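Local coordinates for 2OG-Fe dioxygenase family protein (Methylibium petroleiphilum, PDB 3PL0) that probably acts as a dioxygenase of the 2OG-Fe family, built on a double-stranded beta-helix (cupin) fold, at residues K133-Q138 against L211-Q216. Numbering follows the deposited sequence. Where two conformers were deposited one is given.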
loop_
_atom_site.group_PDB
_atom_site.type_symbol
_atom_site.label_atom_id
_atom_site.label_comp_id
_atom_site.label_asym_id
_atom_site.label_seq_id
_atom_site.Cartn_x
_atom_site.Cartn_y
_atom_site.Cartn_z
ATOM N N LYS A 133 -18.254 0.982 -1.262
ATOM C CA LYS A 133 -19.289 1.754 -0.582
ATOM C C LYS A 133 -19.093 3.242 -0.739
ATOM O O LYS A 133 -20.061 3.976 -0.639
ATOM C CB LYS A 133 -19.401 1.420 0.906
ATOM C CG LYS A 133 -19.853 0.008 1.223
ATOM C CD LYS A 133 -21.368 -0.184 0.996
ATOM N N LEU A 134 -17.876 3.709 -1.020
ATOM C CA LEU A 134 -17.662 5.153 -1.199
ATOM C C LEU A 134 -17.888 5.537 -2.631
ATOM O O LEU A 134 -18.524 6.555 -2.912
ATOM C CB LEU A 134 -16.242 5.551 -0.880
ATOM C CG LEU A 134 -15.936 5.832 0.553
ATOM C CD1 LEU A 134 -14.419 5.742 0.738
ATOM C CD2 LEU A 134 -16.503 7.195 0.912
ATOM N N ARG A 135 -17.274 4.761 -3.525
ATOM C CA ARG A 135 -17.405 4.968 -4.960
ATOM C C ARG A 135 -17.464 3.609 -5.657
ATOM O O ARG A 135 -16.439 2.973 -5.886
ATOM C CB ARG A 135 -16.215 5.781 -5.476
ATOM C CG ARG A 135 -16.465 6.601 -6.706
ATOM C CD ARG A 135 -15.531 7.802 -6.749
ATOM N NE ARG A 135 -14.121 7.418 -6.772
ATOM C CZ ARG A 135 -13.176 7.848 -5.920
ATOM N NH1 ARG A 135 -13.471 8.700 -4.955
ATOM N NH2 ARG A 135 -11.907 7.446 -6.044
ATOM N N ALA A 136 -18.658 3.175 -6.013
ATOM C CA ALA A 136 -18.833 1.874 -6.651
ATOM C C ALA A 136 -18.100 1.814 -7.980
ATOM O O ALA A 136 -18.283 2.657 -8.815
ATOM C CB ALA A 136 -20.337 1.597 -6.877
ATOM N N PRO A 137 -17.285 0.788 -8.190
ATOM C CA PRO A 137 -16.566 0.705 -9.470
ATOM C C PRO A 137 -17.430 0.225 -10.649
ATOM O O PRO A 137 -18.364 -0.548 -10.446
ATOM C CB PRO A 137 -15.491 -0.335 -9.190
ATOM C CG PRO A 137 -16.089 -1.209 -8.099
ATOM C CD PRO A 137 -16.993 -0.331 -7.282
ATOM N N GLN A 138 -17.086 0.665 -11.855
ATOM C CA GLN A 138 -17.796 0.254 -13.068
ATOM C C GLN A 138 -18.001 -1.266 -13.112
ATOM O O GLN A 138 -17.069 -2.039 -12.924
ATOM C CB GLN A 138 -17.046 0.725 -14.325
ATOM C CG GLN A 138 -17.689 0.311 -15.674
ATOM C CD GLN A 138 -19.147 0.707 -15.803
ATOM O OE1 GLN A 138 -19.574 1.754 -15.309
ATOM N NE2 GLN A 138 -19.922 -0.130 -16.490
ATOM N N LEU A 211 -5.826 3.783 4.707
ATOM C CA LEU A 211 -6.761 3.810 3.584
ATOM C C LEU A 211 -6.749 5.198 2.969
ATOM O O LEU A 211 -6.807 6.198 3.712
ATOM C CB LEU A 211 -8.180 3.446 4.034
ATOM C CG LEU A 211 -8.323 2.063 4.731
ATOM C CD1 LEU A 211 -9.762 1.730 5.122
ATOM C CD2 LEU A 211 -7.683 0.904 3.870
ATOM N N LEU A 212 -6.635 5.277 1.637
ATOM C CA LEU A 212 -6.543 6.549 0.901
ATOM C C LEU A 212 -7.548 6.583 -0.277
ATOM O O LEU A 212 -7.678 5.632 -1.031
ATOM C CB LEU A 212 -5.140 6.727 0.284
ATOM C CG LEU A 212 -3.922 6.701 1.210
ATOM C CD1 LEU A 212 -2.626 6.503 0.398
ATOM C CD2 LEU A 212 -3.832 7.994 2.057
ATOM N N ASP A 213 -8.255 7.689 -0.418
ATOM C CA ASP A 213 -9.017 7.980 -1.626
ATOM C C ASP A 213 -8.044 8.698 -2.523
ATOM O O ASP A 213 -7.720 9.903 -2.361
ATOM C CB ASP A 213 -10.211 8.846 -1.300
ATOM C CG ASP A 213 -11.014 9.245 -2.524
ATOM O OD1 ASP A 213 -10.560 9.087 -3.684
ATOM O OD2 ASP A 213 -12.117 9.753 -2.293
ATOM N N ASP A 214 -7.575 7.955 -3.496
ATOM C CA ASP A 214 -6.503 8.428 -4.363
ATOM C C ASP A 214 -6.877 9.629 -5.228
ATOM O O ASP A 214 -6.016 10.249 -5.831
ATOM C CB ASP A 214 -6.033 7.287 -5.256
ATOM C CG ASP A 214 -4.683 7.537 -5.831
ATOM O OD1 ASP A 214 -3.719 7.738 -5.034
ATOM O OD2 ASP A 214 -4.585 7.571 -7.075
ATOM N N GLN A 215 -8.163 9.947 -5.300
ATOM C CA GLN A 215 -8.615 11.150 -6.029
ATOM C C GLN A 215 -8.730 12.388 -5.121
ATOM O O GLN A 215 -9.017 13.464 -5.596
ATOM C CB GLN A 215 -9.964 10.864 -6.737
ATOM C CG GLN A 215 -9.832 9.753 -7.823
ATOM C CD GLN A 215 -11.139 9.473 -8.575
ATOM O OE1 GLN A 215 -12.171 10.099 -8.335
ATOM N NE2 GLN A 215 -11.088 8.517 -9.471
ATOM N N GLN A 216 -8.524 12.233 -3.820
ATOM C CA GLN A 216 -8.740 13.342 -2.880
ATOM C C GLN A 216 -7.533 13.717 -2.038
ATOM O O GLN A 216 -7.477 14.807 -1.508
ATOM C CB GLN A 216 -9.864 12.963 -1.950
ATOM C CG GLN A 216 -11.216 12.966 -2.639
ATOM C CD GLN A 216 -11.584 14.348 -3.138
ATOM O OE1 GLN A 216 -11.474 15.327 -2.399
ATOM N NE2 GLN A 216 -12.001 14.440 -4.401
#
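Q215 lays its side-chain amide over one face of the R135 guanidinium, the two planes only 8° apart. The contact ties the loop that follows helix 118-134 to the end of strand 209-213 in the double-stranded beta-helix. OE1 of Q215 sits over the centre of the guanidinium, 3.5 Å from CZ of R135. The amide carbon CD of Q215 lies 3.3 Å from NH2 of R135. At its edge the same guanidinium forms an end-on salt bridge with D213. NH1 of R135 reaches OD2 of D213 at 3.2 Å, on the syn side but 31° out of the carboxylate plane. NH2 of R135 gives a second bond, 3.2 Å to OD1 of D213, which it meets from above the carboxylate plane. R135 CG is anti to the backbone N (chi1 -153°) and the chain bends at chi3, which brings the guanidinium to D213. F172 of strand 172-181 touches both R135 and D213. NH2 of R135 also has a long, weak ion pair with D171. A leucine in place of R135 would probably leave the carboxylate of D213 without its charged mate and the amide of Q215 without its flat partner. D213 also closes an Asx turn at the strand end. There OD1 of D213 accepts a hydrogen bond from the backbone N of Q215 at 3.0 Å, from the face opposite to NH2 of R135.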